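Deoxyribodipyrimidine photo-lyase (Oryza sativa Japonica Group, PDB 3UMV) repairs UV-damaged DNA, using light and a bound FAD to split cyclobutane pyrimidine dimers back into separate pyrimidine bases. Local coordinates at residues E366-A371 and E405-P410; A380-M385 and D422-D427; K401-W406 and S415-L420. All coordinates share one frame; numbering follows the deposited sequence. Where two conformers were deposited one is given.

Interaction 1. Residues E366-A371 and E405-P410. With EDO (1,2-ethanediol), chain F.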
loop_
_atom_site.group_PDB
_atom_site.type_symbol
_atom_site.label_atom_id
_atom_site.label_comp_id
_atom_site.label_asym_id
_atom_site.label_seq_id
_atom_site.Cartn_x
_atom_site.Cartn_y
_atom_site.Cartn_z
ATOM N N GLU A 366 -3.900 5.204 24.882
ATOM C CA GLU A 366 -3.526 3.945 25.526
ATOM C C GLU A 366 -4.727 3.020 25.724
ATOM O O GLU A 366 -4.638 1.823 25.456
ATOM C CB GLU A 366 -2.794 4.185 26.859
ATOM C CG GLU A 366 -2.413 2.903 27.619
ATOM C CD GLU A 366 -3.420 2.517 28.715
ATOM O OE1 GLU A 366 -3.827 3.400 29.511
ATOM O OE2 GLU A 366 -3.802 1.324 28.784
ATOM N N GLN A 367 -5.844 3.584 26.176
ATOM C CA GLN A 367 -7.074 2.820 26.405
ATOM C C GLN A 367 -7.652 2.244 25.109
ATOM O O GLN A 367 -8.121 1.103 25.092
ATOM C CB GLN A 367 -8.127 3.681 27.100
ATOM C CG GLN A 367 -7.818 3.939 28.575
ATOM C CD GLN A 367 -8.639 5.067 29.170
ATOM O OE1 GLN A 367 -9.199 5.887 28.453
ATOM N NE2 GLN A 367 -8.700 5.122 30.507
ATOM N N LEU A 368 -7.628 3.039 24.046
ATOM C CA LEU A 368 -8.048 2.559 22.731
ATOM C C LEU A 368 -7.119 1.459 22.247
ATOM O O LEU A 368 -7.563 0.393 21.808
ATOM C CB LEU A 368 -8.077 3.716 21.732
ATOM C CG LEU A 368 -9.132 4.796 22.008
ATOM C CD1 LEU A 368 -8.895 6.058 21.178
ATOM C CD2 LEU A 368 -10.546 4.259 21.794
ATOM N N GLU A 369 -5.822 1.712 22.319
ATOM C CA GLU A 369 -4.847 0.740 21.830
ATOM C C GLU A 369 -5.004 -0.623 22.501
ATOM O O GLU A 369 -4.832 -1.666 21.870
ATOM C CB GLU A 369 -3.431 1.244 22.043
ATOM C CG GLU A 369 -2.393 0.243 21.579
ATOM C CD GLU A 369 -1.053 0.866 21.334
ATOM O OE1 GLU A 369 -0.178 0.151 20.821
ATOM O OE2 GLU A 369 -0.867 2.065 21.644
ATOM N N ASN A 370 -5.314 -0.611 23.789
ATOM C CA ASN A 370 -5.446 -1.851 24.538
ATOM C C ASN A 370 -6.869 -2.399 24.584
ATOM O O ASN A 370 -7.144 -3.349 25.322
ATOM C CB ASN A 370 -4.879 -1.681 25.951
ATOM C CG ASN A 370 -3.373 -1.524 25.948
ATOM O OD1 ASN A 370 -2.846 -0.411 26.040
ATOM N ND2 ASN A 370 -2.669 -2.639 25.806
ATOM N N ALA A 371 -7.757 -1.801 23.787
ATOM C CA ALA A 371 -9.133 -2.266 23.636
ATOM C C ALA A 371 -9.900 -2.293 24.961
ATOM O O ALA A 371 -10.532 -3.296 25.310
ATOM C CB ALA A 371 -9.171 -3.644 22.945
ATOM N N GLU A 405 -15.806 9.577 17.754
ATOM C CA GLU A 405 -16.859 9.757 18.749
ATOM C C GLU A 405 -16.344 9.811 20.188
ATOM O O GLU A 405 -16.994 10.373 21.054
ATOM C CB GLU A 405 -17.862 8.619 18.622
ATOM C CG GLU A 405 -19.194 8.886 19.285
ATOM C CD GLU A 405 -20.209 7.806 18.978
ATOM O OE1 GLU A 405 -21.377 7.977 19.361
ATOM O OE2 GLU A 405 -19.850 6.800 18.335
ATOM N N TRP A 406 -15.185 9.216 20.440
ATOM C CA TRP A 406 -14.685 9.078 21.799
ATOM C C TRP A 406 -13.373 9.823 22.025
ATOM O O TRP A 406 -12.610 9.474 22.917
ATOM C CB TRP A 406 -14.466 7.597 22.142
ATOM C CG TRP A 406 -15.693 6.759 22.005
ATOM C CD1 TRP A 406 -16.993 7.167 22.125
ATOM C CD2 TRP A 406 -15.733 5.368 21.692
ATOM N NE1 TRP A 406 -17.842 6.095 21.919
ATOM C CE2 TRP A 406 -17.085 4.984 21.648
ATOM C CE3 TRP A 406 -14.749 4.405 21.438
ATOM C CZ2 TRP A 406 -17.479 3.675 21.360
ATOM C CZ3 TRP A 406 -15.146 3.098 21.169
ATOM C CH2 TRP A 406 -16.494 2.755 21.123
ATOM N N THR A 407 -13.085 10.828 21.211
ATOM C CA THR A 407 -11.914 11.648 21.490
ATOM C C THR A 407 -12.272 13.123 21.474
ATOM O O THR A 407 -13.356 13.505 21.029
ATOM C CB THR A 407 -10.728 11.344 20.548
ATOM O OG1 THR A 407 -11.122 11.554 19.189
ATOM C CG2 THR A 407 -10.263 9.902 20.724
ATOM N N SER A 408 -11.366 13.949 21.981
ATOM C CA SER A 408 -11.661 15.361 22.212
ATOM C C SER A 408 -11.967 16.170 20.943
ATOM O O SER A 408 -12.723 17.144 20.994
ATOM C CB SER A 408 -10.538 16.027 23.023
ATOM O OG SER A 408 -9.309 15.977 22.315
ATOM N N GLY A 409 -11.392 15.774 19.810
ATOM C CA GLY A 409 -11.672 16.434 18.549
ATOM C C GLY A 409 -11.170 15.608 17.384
ATOM O O GLY A 409 -10.427 14.641 17.582
ATOM N N PRO A 410 -11.580 15.976 16.163
ATOM C CA PRO A 410 -11.262 15.220 14.948
ATOM C C PRO A 410 -9.773 15.113 14.658
ATOM O O PRO A 410 -9.345 14.072 14.169
ATOM C CB PRO A 410 -11.977 16.007 13.836
ATOM C CG PRO A 410 -12.217 17.352 14.406
ATOM C CD PRO A 410 -12.439 17.132 15.880
HETATM C C1 EDO F . -22.974 11.059 19.562
HETATM O O1 EDO F . -21.884 10.571 20.247
HETATM C C2 EDO F . -22.851 11.401 18.248
HETATM O O2 EDO F . -23.956 11.820 17.548
#
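Leu368 and Trp406 mark where the two backbones come nearest, and even there their CA atoms stand 9.3 Å apart, so side chains have to bridge the gap. Residues 366-371 finish a short helix. Ala371, with its positive phi of 59°, is the C' residue of a Schellman motif in which Ala371 N bonds Leu368 O at 3.0 Å and Lys372 N reaches Gln367 O. Residues 405-410 form the link that leaves helix 393-405 at Trp406 and enters helix 410-424 with Gly409 at the N-cap position.

Leu368 does the bridging with its forked end. CG lies opposite the carbonyl carbon (chi1 -66°), which carries both methyls across. CD2 meets the indole of Trp406 at its edge, near the ring plane, 4.2 Å from CE3. The other branch, CD1, lies 4.1 Å from Thr407 CG2, though Thr407 was modelled in two conformers and this methyl contact is tentative. Both contacts are apolar, at van der Waals distance.

The Glu405 chain, extended beyond CG, carries its carboxylate out to the far side of its helix. Its OE1 accepts a hydrogen bond of 2.8 Å from O1 of an ethanediol, probably from the crystallisation liquor, and another bond joins OE1 to Tyr460 OH; OE2 is in a salt bridge with Lys402. With an alanine here, Lys402 would probably lose its counter-charge and the Tyr460 hydroxyl a carboxylate partner.

On Trp406 the rings of Trp378, edge-to-face, and His374 also converge. Trp378, Trp399 and Trp406 are predicted to pass electrons as tryptophanyl radicals, and the meeting of Trp406 with Trp378 is consistent with the tryptophan relay of photolyases, Leu368 packing against both.

Interaction 2. Residues A380-M385 and D422-D427. With FAD (flavin-adenine dinucleotide), chain I; URE (urea), chain J.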
loop_
_atom_site.group_PDB
_atom_site.type_symbol
_atom_site.label_atom_id
_atom_site.label_comp_id
_atom_site.label_asym_id
_atom_site.label_seq_id
_atom_site.Cartn_x
_atom_site.Cartn_y
_atom_site.Cartn_z
ATOM N N ALA A 380 -13.352 -5.721 19.853
ATOM C CA ALA A 380 -13.067 -6.859 18.979
ATOM C C ALA A 380 -12.333 -6.415 17.716
ATOM O O ALA A 380 -11.386 -7.059 17.292
ATOM C CB ALA A 380 -14.384 -7.627 18.620
ATOM N N SER A 381 -12.772 -5.309 17.128
ATOM C CA SER A 381 -12.139 -4.814 15.912
ATOM C C SER A 381 -10.699 -4.394 16.195
ATOM O O SER A 381 -9.794 -4.702 15.426
ATOM C CB SER A 381 -12.948 -3.678 15.278
ATOM O OG SER A 381 -12.921 -2.487 16.043
ATOM N N GLN A 382 -10.481 -3.735 17.332
ATOM C CA GLN A 382 -9.125 -3.368 17.721
ATOM C C GLN A 382 -8.230 -4.586 17.948
ATOM O O GLN A 382 -7.081 -4.603 17.508
ATOM C CB GLN A 382 -9.153 -2.448 18.952
ATOM C CG GLN A 382 -7.791 -2.138 19.529
ATOM C CD GLN A 382 -6.949 -1.233 18.647
ATOM O OE1 GLN A 382 -7.466 -0.518 17.786
ATOM N NE2 GLN A 382 -5.642 -1.258 18.861
ATOM N N LEU A 383 -8.761 -5.619 18.608
ATOM C CA LEU A 383 -7.978 -6.823 18.867
ATOM C C LEU A 383 -7.691 -7.618 17.602
ATOM O O LEU A 383 -6.648 -8.272 17.504
ATOM C CB LEU A 383 -8.684 -7.717 19.889
ATOM C CG LEU A 383 -8.731 -7.109 21.294
ATOM C CD1 LEU A 383 -9.720 -7.850 22.178
ATOM C CD2 LEU A 383 -7.342 -7.072 21.937
ATOM N N GLU A 384 -8.610 -7.573 16.639
ATOM C CA GLU A 384 -8.387 -8.269 15.381
ATOM C C GLU A 384 -7.159 -7.648 14.727
ATOM O O GLU A 384 -6.253 -8.357 14.313
ATOM C CB GLU A 384 -9.604 -8.210 14.456
ATOM C CG GLU A 384 -9.442 -9.085 13.195
ATOM C CD GLU A 384 -10.626 -9.017 12.242
ATOM O OE1 GLU A 384 -10.878 -10.030 11.560
ATOM O OE2 GLU A 384 -11.299 -7.969 12.154
ATOM N N MET A 385 -7.118 -6.322 14.674
ATOM C CA MET A 385 -5.955 -5.624 14.133
ATOM C C MET A 385 -4.675 -5.946 14.928
ATOM O O MET A 385 -3.636 -6.276 14.356
ATOM C CB MET A 385 -6.217 -4.115 14.098
ATOM C CG MET A 385 -5.089 -3.318 13.480
ATOM S SD MET A 385 -5.402 -1.537 13.459
ATOM C CE MET A 385 -5.746 -1.235 15.195
ATOM N N ASP A 422 -1.157 2.271 11.310
ATOM C CA ASP A 422 0.223 2.109 10.862
ATOM C C ASP A 422 1.042 1.196 11.776
ATOM O O ASP A 422 1.955 0.519 11.318
ATOM C CB ASP A 422 0.877 3.485 10.728
ATOM C CG ASP A 422 0.377 4.257 9.504
ATOM O OD1 ASP A 422 -0.559 3.795 8.800
ATOM O OD2 ASP A 422 0.955 5.319 9.219
ATOM N N LYS A 423 0.720 1.171 13.069
ATOM C CA LYS A 423 1.444 0.307 13.987
ATOM C C LYS A 423 1.140 -1.180 13.766
ATOM O O LYS A 423 2.045 -2.003 13.750
ATOM C CB LYS A 423 1.140 0.693 15.440
ATOM C CG LYS A 423 1.762 -0.212 16.468
ATOM C CD LYS A 423 1.677 0.424 17.844
ATOM C CE LYS A 423 2.544 -0.323 18.843
ATOM N NZ LYS A 423 2.519 0.315 20.200
ATOM N N TYR A 424 -0.140 -1.503 13.607
ATOM C CA TYR A 424 -0.606 -2.883 13.654
ATOM C C TYR A 424 -0.954 -3.545 12.319
ATOM O O TYR A 424 -0.841 -4.771 12.186
ATOM C CB TYR A 424 -1.819 -2.970 14.596
ATOM C CG TYR A 424 -1.430 -2.767 16.052
ATOM C CD1 TYR A 424 -1.765 -1.608 16.741
ATOM C CD2 TYR A 424 -0.703 -3.731 16.717
ATOM C CE1 TYR A 424 -1.408 -1.438 18.085
ATOM C CE2 TYR A 424 -0.341 -3.569 18.050
ATOM C CZ TYR A 424 -0.686 -2.421 18.717
ATOM O OH TYR A 424 -0.322 -2.274 20.035
ATOM N N GLU A 425 -1.424 -2.768 11.347
ATOM C CA GLU A 425 -1.862 -3.369 10.090
ATOM C C GLU A 425 -0.682 -3.800 9.215
ATOM O O GLU A 425 0.303 -3.082 9.058
ATOM C CB GLU A 425 -2.782 -2.427 9.301
ATOM C CG GLU A 425 -4.036 -2.001 10.008
ATOM C CD GLU A 425 -5.165 -3.027 9.946
ATOM O OE1 GLU A 425 -6.318 -2.645 10.217
ATOM O OE2 GLU A 425 -4.910 -4.201 9.618
ATOM N N ILE A 426 -0.793 -4.987 8.638
ATOM C CA ILE A 426 0.223 -5.465 7.716
ATOM C C ILE A 426 0.196 -4.666 6.413
ATOM O O ILE A 426 1.206 -4.557 5.730
ATOM C CB ILE A 426 0.067 -6.979 7.457
ATOM C CG1 ILE A 426 1.280 -7.509 6.684
ATOM C CG2 ILE A 426 -1.265 -7.293 6.764
ATOM C CD1 ILE A 426 2.579 -7.231 7.375
ATOM N N ASP A 427 -0.950 -4.062 6.115
ATOM C CA ASP A 427 -1.152 -3.296 4.889
ATOM C C ASP A 427 -1.110 -1.774 5.117
ATOM O O ASP A 427 -1.454 -0.982 4.229
ATOM C CB ASP A 427 -2.460 -3.749 4.185
ATOM C CG ASP A 427 -3.707 -3.581 5.062
ATOM O OD1 ASP A 427 -3.681 -2.796 6.030
ATOM O OD2 ASP A 427 -4.731 -4.238 4.775
HETATM P PA FAD I . -10.843 -6.725 -0.499
HETATM O O1A FAD I . -12.263 -6.408 -0.143
HETATM O O2A FAD I . -10.627 -8.114 -1.033
HETATM O O5B FAD I . -10.332 -5.620 -1.538
HETATM C C5B FAD I . -9.391 -5.918 -2.546
HETATM C C4B FAD I . -8.447 -4.728 -2.745
HETATM O O4B FAD I . -9.150 -3.544 -3.091
HETATM C C3B FAD I . -7.708 -4.373 -1.470
HETATM O O3B FAD I . -6.571 -5.184 -1.288
HETATM C C2B FAD I . -7.329 -2.947 -1.739
HETATM O O2B FAD I . -6.247 -2.908 -2.650
HETATM C C1B FAD I . -8.544 -2.433 -2.468
HETATM N N9A FAD I . -9.484 -1.788 -1.536
HETATM C C8A FAD I . -10.557 -2.353 -0.900
HETATM N N7A FAD I . -11.144 -1.392 -0.149
HETATM C C5A FAD I . -10.447 -0.229 -0.289
HETATM C C6A FAD I . -10.583 1.064 0.229
HETATM N N6A FAD I . -11.621 1.417 0.986
HETATM N N1A FAD I . -9.684 2.044 -0.131
HETATM C C2A FAD I . -8.663 1.753 -1.005
HETATM N N3A FAD I . -8.527 0.479 -1.511
HETATM C C4A FAD I . -9.411 -0.483 -1.167
HETATM N N1 FAD I . -6.244 -0.359 3.034
HETATM C C2 FAD I . -4.913 -0.643 2.937
HETATM O O2 FAD I . -4.523 -1.207 1.914
HETATM N N3 FAD I . -4.040 -0.280 3.949
HETATM C C4 FAD I . -4.507 0.361 5.083
HETATM O O4 FAD I . -3.726 0.678 5.986
HETATM C C4X FAD I . -5.862 0.655 5.167
HETATM N N5 FAD I . -6.391 1.277 6.274
HETATM C C5X FAD I . -7.737 1.580 6.331
HETATM C C6 FAD I . -8.260 2.244 7.449
HETATM C C7 FAD I . -9.623 2.546 7.512
HETATM C C7M FAD I . -10.157 3.273 8.718
HETATM C C8 FAD I . -10.457 2.171 6.454
HETATM C C8M FAD I . -11.928 2.464 6.466
HETATM C C9 FAD I . -9.930 1.504 5.361
HETATM C C9A FAD I . -8.580 1.213 5.297
HETATM N N10 FAD I . -8.066 0.545 4.204
HETATM C C10 FAD I . -6.718 0.285 4.150
HETATM C "C1'" FAD I . -8.944 0.113 3.039
HETATM C "C2'" FAD I . -9.539 -1.323 3.185
HETATM O "O2'" FAD I . -10.146 -1.584 4.455
HETATM C "C3'" FAD I . -8.526 -2.451 2.912
HETATM O "O3'" FAD I . -7.876 -2.203 1.694
HETATM C "C4'" FAD I . -9.167 -3.839 2.842
HETATM O "O4'" FAD I . -9.827 -4.122 4.061
HETATM C "C5'" FAD I . -8.066 -4.857 2.551
HETATM O "O5'" FAD I . -8.447 -6.202 2.712
HETATM P P FAD I . -8.600 -7.133 1.413
HETATM O O1P FAD I . -7.364 -7.046 0.539
HETATM O O2P FAD I . -8.908 -8.542 1.847
HETATM O O3P FAD I . -9.906 -6.415 0.797
HETATM C C URE J . -10.063 -10.226 7.711
HETATM O O URE J . -9.890 -9.620 8.769
HETATM N N1 URE J . -11.124 -10.983 7.539
HETATM N N2 URE J . -9.107 -10.248 6.816
#
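Met385 lays its CG over two neighbours at once, 3.5 Å from Tyr424 CB and 3.5 Å from Glu425 CD. This is helix packing within the helical FAD-binding part of the photolyase fold: helix 376-388 meets the C-terminal end of helix 410-424, where Met385 and Tyr424 bring their CA atoms to 6.0 Å. The Met385 side chain crosses both partners at about a right angle. It runs straight out to SD, with CG opposite the backbone N (chi1 -177°), then bends at chi3 so that CE approaches the Tyr424 ring obliquely. SD passes Glu425 OE1 at 3.5 Å, because the glutamate chain is bent at chi2 (-81°) and folds its carboxylate back against the thioether.

The Tyr424 ring is roofed on one face by its own neighbour, Lys423, whose CG lies 3.7 Å above the plane over the ring centre. Tyr424 OH is hydrogen-bonded to Glu369 OE1. Gln382 comes up to the same ring, again obliquely; its NE2 bonds Glu369 O and its OE1 accepts from Trp399 NE1, so the amide is held from both ends, close to a tryptophan predicted to carry electrons.

At Glu425 the chain leaves the helix and turns to the cofactor. Asp427, an FAD-binding residue, has OD2 in a salt bridge with Arg396 and a hydrogen bond with Ser285. Its OD1 lies above the plane of the flavin's pyrimidine ring, displaced outward past the N3-C4 side, 3.3 Å from FAD N3. The hydrogen bond to the flavin is the backbone's: FAD N3 donates to Asp427 O at 2.7 Å, with an N-H...O angle of 161°.

Interaction 3. Residues K401-W406 and S415-L420. With EDO (1,2-ethanediol), chain F.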
loop_
_atom_site.group_PDB
_atom_site.type_symbol
_atom_site.label_atom_id
_atom_site.label_comp_id
_atom_site.label_asym_id
_atom_site.label_seq_id
_atom_site.Cartn_x
_atom_site.Cartn_y
_atom_site.Cartn_z
ATOM N N LYS A 401 -14.576 5.512 13.067
ATOM C CA LYS A 401 -15.650 6.420 13.436
ATOM C C LYS A 401 -15.888 6.495 14.943
ATOM O O LYS A 401 -16.218 7.569 15.476
ATOM C CB LYS A 401 -16.930 6.064 12.698
ATOM C CG LYS A 401 -16.843 6.409 11.224
ATOM C CD LYS A 401 -18.173 6.250 10.526
ATOM C CE LYS A 401 -18.021 6.598 9.028
ATOM N NZ LYS A 401 -17.843 8.057 8.817
ATOM N N LYS A 402 -15.736 5.374 15.643
ATOM C CA LYS A 402 -15.829 5.418 17.108
ATOM C C LYS A 402 -14.695 6.239 17.721
ATOM O O LYS A 402 -14.869 6.892 18.751
ATOM C CB LYS A 402 -15.842 4.017 17.710
ATOM C CG LYS A 402 -17.081 3.206 17.379
ATOM C CD LYS A 402 -18.330 3.873 17.929
ATOM C CE LYS A 402 -19.337 4.101 16.825
ATOM N NZ LYS A 402 -20.704 4.446 17.342
ATOM N N ILE A 403 -13.523 6.226 17.091
ATOM C CA ILE A 403 -12.420 7.019 17.612
ATOM C C ILE A 403 -12.773 8.506 17.546
ATOM O O ILE A 403 -12.518 9.250 18.494
ATOM C CB ILE A 403 -11.118 6.711 16.869
ATOM C CG1 ILE A 403 -10.748 5.249 17.060
ATOM C CG2 ILE A 403 -9.986 7.597 17.369
ATOM C CD1 ILE A 403 -9.506 4.813 16.298
ATOM N N LEU A 404 -13.405 8.926 16.451
ATOM C CA LEU A 404 -13.954 10.285 16.360
ATOM C C LEU A 404 -14.953 10.559 17.487
ATOM O O LEU A 404 -14.949 11.633 18.123
ATOM C CB LEU A 404 -14.643 10.489 15.010
ATOM C CG LEU A 404 -15.429 11.792 14.860
ATOM C CD1 LEU A 404 -14.499 12.999 15.006
ATOM C CD2 LEU A 404 -16.153 11.823 13.514
ATOM N N GLU A 405 -15.806 9.577 17.754
ATOM C CA GLU A 405 -16.859 9.757 18.749
ATOM C C GLU A 405 -16.344 9.811 20.188
ATOM O O GLU A 405 -16.994 10.373 21.054
ATOM C CB GLU A 405 -17.862 8.619 18.622
ATOM C CG GLU A 405 -19.194 8.886 19.285
ATOM C CD GLU A 405 -20.209 7.806 18.978
ATOM O OE1 GLU A 405 -21.377 7.977 19.361
ATOM O OE2 GLU A 405 -19.850 6.800 18.335
ATOM N N TRP A 406 -15.185 9.216 20.440
ATOM C CA TRP A 406 -14.685 9.078 21.799
ATOM C C TRP A 406 -13.373 9.823 22.025
ATOM O O TRP A 406 -12.610 9.474 22.917
ATOM C CB TRP A 406 -14.466 7.597 22.142
ATOM C CG TRP A 406 -15.693 6.759 22.005
ATOM C CD1 TRP A 406 -16.993 7.167 22.125
ATOM C CD2 TRP A 406 -15.733 5.368 21.692
ATOM N NE1 TRP A 406 -17.842 6.095 21.919
ATOM C CE2 TRP A 406 -17.085 4.984 21.648
ATOM C CE3 TRP A 406 -14.749 4.405 21.438
ATOM C CZ2 TRP A 406 -17.479 3.675 21.360
ATOM C CZ3 TRP A 406 -15.146 3.098 21.169
ATOM C CH2 TRP A 406 -16.494 2.755 21.123
ATOM N N SER A 415 -5.239 11.452 14.244
ATOM C CA SER A 415 -3.872 11.097 14.627
ATOM C C SER A 415 -3.825 9.724 15.287
ATOM O O SER A 415 -2.916 8.927 15.051
ATOM C CB SER A 415 -3.306 12.156 15.580
ATOM O OG SER A 415 -2.007 11.806 16.002
ATOM N N THR A 416 -4.808 9.449 16.131
ATOM C CA THR A 416 -4.837 8.172 16.841
ATOM C C THR A 416 -5.150 7.007 15.896
ATOM O O THR A 416 -4.498 5.959 15.952
ATOM C CB THR A 416 -5.803 8.227 18.047
ATOM O OG1 THR A 416 -5.258 9.115 19.032
ATOM C CG2 THR A 416 -5.947 6.868 18.673
ATOM N N ALA A 417 -6.124 7.199 15.017
ATOM C CA ALA A 417 -6.474 6.164 14.035
ATOM C C ALA A 417 -5.266 5.810 13.166
ATOM O O ALA A 417 -4.984 4.635 12.919
ATOM C CB ALA A 417 -7.665 6.621 13.160
ATOM N N ILE A 418 -4.568 6.839 12.684
ATOM C CA ILE A 418 -3.444 6.653 11.782
ATOM C C ILE A 418 -2.317 5.963 12.524
ATOM O O ILE A 418 -1.717 5.028 12.023
ATOM C CB ILE A 418 -2.970 8.022 11.176
ATOM C CG1 ILE A 418 -3.992 8.522 10.153
ATOM C CG2 ILE A 418 -1.590 7.918 10.547
ATOM C CD1 ILE A 418 -3.710 9.947 9.667
ATOM N N TYR A 419 -2.058 6.392 13.752
ATOM C CA TYR A 419 -1.016 5.767 14.553
ATOM C C TYR A 419 -1.295 4.276 14.751
ATOM O O TYR A 419 -0.413 3.454 14.543
ATOM C CB TYR A 419 -0.887 6.480 15.904
ATOM C CG TYR A 419 -0.206 5.665 16.983
ATOM C CD1 TYR A 419 1.176 5.551 17.043
ATOM C CD2 TYR A 419 -0.962 4.993 17.935
ATOM C CE1 TYR A 419 1.786 4.788 18.033
ATOM C CE2 TYR A 419 -0.367 4.237 18.928
ATOM C CZ TYR A 419 1.004 4.134 18.969
ATOM O OH TYR A 419 1.581 3.374 19.965
ATOM N N LEU A 420 -2.518 3.933 15.144
ATOM C CA LEU A 420 -2.872 2.534 15.378
ATOM C C LEU A 420 -2.831 1.700 14.101
ATOM O O LEU A 420 -2.295 0.595 14.090
ATOM C CB LEU A 420 -4.252 2.436 16.019
ATOM C CG LEU A 420 -4.257 2.963 17.454
ATOM C CD1 LEU A 420 -5.670 2.997 18.019
ATOM C CD2 LEU A 420 -3.325 2.120 18.327
HETATM C C1 EDO F . -22.974 11.059 19.562
HETATM O O1 EDO F . -21.884 10.571 20.247
HETATM C C2 EDO F . -22.851 11.401 18.248
HETATM O O2 EDO F . -23.956 11.820 17.548
#
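Lys402 NZ is gripped by two oxygens: Glu405 OE2 at 2.7 Å, in a salt bridge three residues along the same helix, and the backbone O of Met461. The carboxylate receives the ammonium on its syn lone pair, the side of its other oxygen. This polar pair lies on the flank of helix 393-405 turned away from helix 410-424; the flank that faces it is hydrocarbon.

There Ile403 is the bridging side chain. Its CG1 branch stands opposite the carbonyl carbon and runs on extended (chi2 177°), sending CD1 end-on to Ala417, 4.0 Å from CA and 4.1 Å from CB. The second branch, CG2, comes up beside Thr416 at 4.3 Å from its CB. Ala417 is small enough for a methyl to rest against the backbone itself, and the CA atoms of Ile403 and Ala417 are 7.0 Å apart. Thr416 offers carbon to Ile403, its OG1 being bonded to Glu412 O and Arg365 NH2. Around this joint Ala417 also packs on Cys437 and Ile441 of helix 431-442.

At the end of helix 393-405 the indole of Trp406 lies under Lys402 O, 3.2 Å above its plane and shifted toward the rim. The chemistry between the helices is hydrocarbon against hydrocarbon: Ile403 joins them by methyl contacts and packs on Trp378 and close to Trp399, predicted electron-transfer sites, so it probably shields those indoles on this side, while the charges of Lys402 and Glu405 pair on the other flank.

How the interactions relate
The three contacts tie four successive helices, 365-369, 376-388, 393-405 and 410-424, into one bundle beside the flavin. Interactions 1 and 3 lie 6 Å apart between centres, share Glu405 and Trp406, and meet where Leu368 CD1 packs 4.0 Å from Thr416 CG2. The centre of interaction 2 lies 12 Å from that of interaction 3 and 15 Å from that of interaction 1, yet Glu369 links it to the latter: OE1 forms a salt bridge of 2.8 Å with Lys423 NZ and a probable hydrogen bond with Tyr424 OH. Distance to FAD separates them: interaction 2 touches it through Asp427, Ala417 of interaction 3 has its side chain about 6 Å away, and Leu368 of interaction 1 about 13 Å.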